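Local coordinates for protein isomerase/lactonizing enzyme (Agrobacterium tumefaciens, PDB 1RVK) that is of unknown function but, as a magnesium-binding member of the enolase superfamily, probably abstracts a proton alpha to a substrate carboxylate, at residues A[58-61]-A[62-66]; A[372-375]-A[376-380]. All coordinates share one frame; numbering follows the deposited sequence.

Both contacts are short helical stretches beside the antiparallel sheet of the N-terminal domain; the first belongs to that domain, the second comes from the C-terminal end of the chain. Neither includes Asp206, Glu232 or Glu258, which bind the magnesium ion. Contact 1 opens helix 59-70, soon after the three-stranded sheet, and rests on strand 3-15. Contact 2 comes some 300 residues later, after the barrel strands, in helix 373-378, where it leans on strands 3-15 and 30-42. The centres of contact 1 and contact 2 lie about 23 Å apart; they do not touch, yet both pack side chains on strand 3-15. The chain thus returns from the barrel to the sheet near which it began.

Contact 1: residues A[58-61]-A[62-66]; sequences RPHV and IEKFV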
loop_
_atom_site.group_PDB
_atom_site.type_symbol
_atom_site.label_atom_id
_atom_site.label_comp_id
_atom_site.label_asym_id
_atom_site.label_seq_id
_atom_site.Cartn_x
_atom_site.Cartn_y
_atom_site.Cartn_z
ATOM N N ARG A 58 9.548 -17.204 4.568
ATOM C CA ARG A 58 10.658 -18.151 4.561
ATOM C C ARG A 58 10.270 -19.393 5.369
ATOM O O ARG A 58 9.318 -19.369 6.152
ATOM C CB ARG A 58 11.929 -17.492 5.123
ATOM C CG ARG A 58 11.863 -17.057 6.587
ATOM C CD ARG A 58 13.151 -16.336 6.975
ATOM N NE ARG A 58 13.274 -16.116 8.415
ATOM C CZ ARG A 58 12.581 -15.215 9.105
ATOM N NH1 ARG A 58 11.704 -14.430 8.496
ATOM N NH2 ARG A 58 12.774 -15.096 10.415
ATOM N N PRO A 59 10.994 -20.504 5.176
ATOM C CA PRO A 59 10.705 -21.750 5.890
ATOM C C PRO A 59 10.464 -21.633 7.393
ATOM O O PRO A 59 9.525 -22.233 7.919
ATOM C CB PRO A 59 11.910 -22.618 5.557
ATOM C CG PRO A 59 12.210 -22.201 4.141
ATOM C CD PRO A 59 12.119 -20.689 4.239
ATOM N N HIS A 60 11.304 -20.871 8.088
ATOM C CA HIS A 60 11.135 -20.729 9.529
ATOM C C HIS A 60 9.725 -20.301 9.915
ATOM O O HIS A 60 9.131 -20.859 10.838
ATOM C CB HIS A 60 12.139 -19.725 10.104
ATOM C CG HIS A 60 11.945 -19.457 11.565
ATOM N ND1 HIS A 60 11.252 -18.364 12.038
ATOM C CD2 HIS A 60 12.303 -20.175 12.657
ATOM C CE1 HIS A 60 11.192 -18.418 13.356
ATOM N NE2 HIS A 60 11.821 -19.508 13.757
ATOM N N VAL A 61 9.194 -19.315 9.204
ATOM C CA VAL A 61 7.862 -18.795 9.485
ATOM C C VAL A 61 6.764 -19.752 9.042
ATOM O O VAL A 61 5.764 -19.929 9.738
ATOM C CB VAL A 61 7.656 -17.428 8.792
ATOM C CG1 VAL A 61 6.271 -16.889 9.098
ATOM C CG2 VAL A 61 8.718 -16.448 9.268
ATOM N N ILE A 62 6.957 -20.373 7.884
ATOM C CA ILE A 62 5.973 -21.310 7.356
ATOM C C ILE A 62 5.838 -22.550 8.238
ATOM O O ILE A 62 4.735 -22.956 8.594
ATOM C CB ILE A 62 6.351 -21.768 5.922
ATOM C CG1 ILE A 62 6.353 -20.568 4.973
ATOM C CG2 ILE A 62 5.390 -22.852 5.445
ATOM C CD1 ILE A 62 5.012 -19.862 4.852
ATOM N N GLU A 63 6.967 -23.141 8.603
ATOM C CA GLU A 63 6.945 -24.352 9.410
ATOM C C GLU A 63 6.543 -24.139 10.861
ATOM O O GLU A 63 5.744 -24.900 11.410
ATOM C CB GLU A 63 8.314 -25.033 9.351
ATOM C CG GLU A 63 8.751 -25.379 7.935
ATOM C CD GLU A 63 7.841 -26.398 7.271
ATOM O OE1 GLU A 63 7.868 -26.496 6.028
ATOM O OE2 GLU A 63 7.106 -27.107 7.992
ATOM N N LYS A 64 7.082 -23.098 11.479
ATOM C CA LYS A 64 6.796 -22.831 12.880
ATOM C C LYS A 64 5.436 -22.202 13.163
ATOM O O LYS A 64 4.855 -22.441 14.222
ATOM C CB LYS A 64 7.902 -21.951 13.475
ATOM C CG LYS A 64 7.803 -21.763 14.980
ATOM C CD LYS A 64 8.969 -20.948 15.517
ATOM C CE LYS A 64 8.899 -20.813 17.030
ATOM N NZ LYS A 64 10.049 -20.035 17.568
ATOM N N PHE A 65 4.911 -21.421 12.220
ATOM C CA PHE A 65 3.635 -20.750 12.446
ATOM C C PHE A 65 2.490 -21.018 11.473
ATOM O O PHE A 65 1.437 -21.508 11.872
ATOM C CB PHE A 65 3.858 -19.233 12.498
ATOM C CG PHE A 65 4.939 -18.810 13.452
ATOM C CD1 PHE A 65 4.736 -18.875 14.828
ATOM C CD2 PHE A 65 6.166 -18.364 12.973
ATOM C CE1 PHE A 65 5.748 -18.499 15.716
ATOM C CE2 PHE A 65 7.183 -17.986 13.855
ATOM C CZ PHE A 65 6.971 -18.056 15.229
ATOM N N VAL A 66 2.690 -20.688 10.201
ATOM C CA VAL A 66 1.628 -20.824 9.208
ATOM C C VAL A 66 1.023 -22.210 9.012
ATOM O O VAL A 66 -0.197 -22.356 9.049
ATOM C CB VAL A 66 2.076 -20.263 7.845
ATOM C CG1 VAL A 66 0.912 -20.292 6.858
ATOM C CG2 VAL A 66 2.576 -18.832 8.021
#
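Val61 meets Phe65 and Val66 on the packed side of this first stretch of helix 59-70. Its CG1, set anti to the backbone N (chi1 -180°), lies 4.1 Å from CD2 of Phe65 and 4.3 Å from CG2 of Val66. Branched and aromatic side chains suit this side, because Leu96 and Thr100 meet Val61 there while Val8 of strand 3-15 receives Ile62. The Val61 carbonyl O is gripped twice, by Phe65 N from above the carbonyl plane at 3.0 Å and by Val66 N within that plane at 3.2 Å; the second bond marks a pi-type widening.

The solvent side is looser. The His60 ring and the extended Lys64 chain run side by side in van der Waals contact, NE2 of His60 3.6 Å from CD of Lys64. NZ of Lys64 is 4.2 Å from NE2 of His60, so the lysine charge would probably disfavour protonation of the imidazole. Glu63 OE1 forms a salt bridge with Lys67 NZ. Pro59, which needs no N-H at a first turn, accepts from Glu63 N through its O at 2.8 Å. With Arg58 as N-cap and Ile62 N bonded to its O, this is the amino-terminal start of an amphipathic helix covering the antiparallel sheet of an enolase-type N-terminal domain.

Contact 2: residues A[372-375]-A[376-380]; sequences DFTF and IDNNR
Phe375 and Asn379 supply the distinctive side-chain contact, an amide laid over an aromatic face. Asn379 ND2 sits 3.3 Å above the plane of the Phe375 ring, over its centre, with ring and amide planes 29° apart. The ring reaches this place because CG stands anti to the backbone N (chi1 173°). While the amide lies over the ring, its ND2 donates to Phe375 O at 2.8 Å, nearly straight at 167° and with the oxygen close to the amide plane, which fixes the rotation of the amide. Asparagine suits the spot, being short enough to bend back onto a carbonyl where the helix ends.

Backbone hydrogen bonds make the turn itself. Ile376 N, Asp377 N and Asn378 N donate to the carbonyl O atoms of Asp372, Phe373 and Thr374 in turn, the shortest being Asp377 N to Phe373 O at 2.9 Å. At the beginning, Asp372 OD1 accepts from Phe375 N at 3.0 Å, from above the carboxylate plane; its charge would probably also be favourable at the positive end of the helix dipole.

Apolar packing holds the inner side, where Ile376 turns to Phe11 and Met37, and Phe373 also touches Met37. An aromatic contact adds to it, Phe373 meeting His49 edge to face. Separately, Thr374 and Asn378 run alongside each other in van der Waals contact, CG2 of Thr374 3.7 Å from OD1 of Asn378. Together these features describe a short, Asp-capped surface helix against the N-terminal-domain sheet, followed by a tail in which Arg380 NE bonds to Val10 O of strand 3-15.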
loop_
_atom_site.group_PDB
_atom_site.type_symbol
_atom_site.label_atom_id
_atom_site.label_comp_id
_atom_site.label_asym_id
_atom_site.label_seq_id
_atom_site.Cartn_x
_atom_site.Cartn_y
_atom_site.Cartn_z
ATOM N N ASP A 372 0.986 -15.605 -14.261
ATOM C CA ASP A 372 1.656 -16.332 -15.334
ATOM C C ASP A 372 2.445 -17.439 -14.642
ATOM O O ASP A 372 3.634 -17.280 -14.362
ATOM C CB ASP A 372 2.613 -15.411 -16.097
ATOM C CG ASP A 372 3.130 -16.037 -17.389
ATOM O OD1 ASP A 372 3.202 -17.281 -17.470
ATOM O OD2 ASP A 372 3.480 -15.280 -18.320
ATOM N N PHE A 373 1.778 -18.551 -14.354
ATOM C CA PHE A 373 2.426 -19.668 -13.671
ATOM C C PHE A 373 3.597 -20.250 -14.454
ATOM O O PHE A 373 4.566 -20.736 -13.865
ATOM C CB PHE A 373 1.406 -20.768 -13.367
ATOM C CG PHE A 373 0.325 -20.339 -12.416
ATOM C CD1 PHE A 373 -0.876 -19.822 -12.893
ATOM C CD2 PHE A 373 0.519 -20.423 -11.042
ATOM C CE1 PHE A 373 -1.868 -19.394 -12.015
ATOM C CE2 PHE A 373 -0.466 -19.995 -10.154
ATOM C CZ PHE A 373 -1.663 -19.479 -10.642
ATOM N N THR A 374 3.510 -20.197 -15.779
ATOM C CA THR A 374 4.579 -20.717 -16.624
ATOM C C THR A 374 5.853 -19.898 -16.438
ATOM O O THR A 374 6.945 -20.455 -16.345
ATOM C CB THR A 374 4.174 -20.694 -18.109
ATOM O OG1 THR A 374 3.032 -21.537 -18.300
ATOM C CG2 THR A 374 5.317 -21.188 -18.980
ATOM N N PHE A 375 5.711 -18.577 -16.380
ATOM C CA PHE A 375 6.866 -17.707 -16.190
ATOM C C PHE A 375 7.517 -17.989 -14.839
ATOM O O PHE A 375 8.741 -18.083 -14.730
ATOM C CB PHE A 375 6.450 -16.233 -16.269
ATOM C CG PHE A 375 7.554 -15.271 -15.919
ATOM C CD1 PHE A 375 7.827 -14.954 -14.592
ATOM C CD2 PHE A 375 8.348 -14.712 -16.915
ATOM C CE1 PHE A 375 8.877 -14.096 -14.262
ATOM C CE2 PHE A 375 9.402 -13.853 -16.596
ATOM C CZ PHE A 375 9.667 -13.544 -15.266
ATOM N N ILE A 376 6.692 -18.127 -13.809
ATOM C CA ILE A 376 7.202 -18.393 -12.476
ATOM C C ILE A 376 7.957 -19.720 -12.449
ATOM O O ILE A 376 9.025 -19.827 -11.850
ATOM C CB ILE A 376 6.053 -18.406 -11.450
ATOM C CG1 ILE A 376 5.464 -16.996 -11.340
ATOM C CG2 ILE A 376 6.559 -18.890 -10.101
ATOM C CD1 ILE A 376 4.208 -16.898 -10.488
ATOM N N ASP A 377 7.411 -20.727 -13.117
ATOM C CA ASP A 377 8.062 -22.027 -13.152
ATOM C C ASP A 377 9.397 -21.964 -13.896
ATOM O O ASP A 377 10.354 -22.639 -13.527
ATOM C CB ASP A 377 7.146 -23.055 -13.815
ATOM C CG ASP A 377 7.726 -24.452 -13.780
ATOM O OD1 ASP A 377 8.018 -24.943 -12.669
ATOM O OD2 ASP A 377 7.889 -25.059 -14.861
ATOM N N ASN A 378 9.460 -21.143 -14.938
ATOM C CA ASN A 378 10.680 -21.004 -15.735
ATOM C C ASN A 378 11.743 -20.126 -15.086
ATOM O O ASN A 378 12.880 -20.070 -15.557
ATOM C CB ASN A 378 10.339 -20.434 -17.114
ATOM C CG ASN A 378 9.649 -21.442 -18.009
ATOM O OD1 ASN A 378 9.036 -21.081 -19.016
ATOM N ND2 ASN A 378 9.756 -22.717 -17.654
ATOM N N ASN A 379 11.381 -19.445 -14.004
ATOM C CA ASN A 379 12.314 -18.554 -13.327
ATOM C C ASN A 379 12.444 -18.836 -11.832
ATOM O O ASN A 379 12.752 -17.938 -11.046
ATOM C CB ASN A 379 11.874 -17.109 -13.559
ATOM C CG ASN A 379 12.040 -16.676 -15.007
ATOM O OD1 ASN A 379 13.125 -16.271 -15.422
ATOM N ND2 ASN A 379 10.968 -16.776 -15.786
ATOM N N ARG A 380 12.224 -20.088 -11.446
ATOM C CA ARG A 380 12.311 -20.481 -10.047
ATOM C C ARG A 380 13.723 -20.354 -9.488
ATOM O O ARG A 380 14.710 -20.483 -10.216
ATOM C CB ARG A 380 11.827 -21.926 -9.869
ATOM C CG ARG A 380 10.332 -22.133 -10.101
ATOM C CD ARG A 380 9.492 -21.405 -9.054
ATOM N NE ARG A 380 9.790 -21.863 -7.700
ATOM C CZ ARG A 380 9.413 -23.038 -7.206
ATOM N NH1 ARG A 380 9.737 -23.371 -5.963
ATOM N NH2 ARG A 380 8.696 -23.874 -7.945
#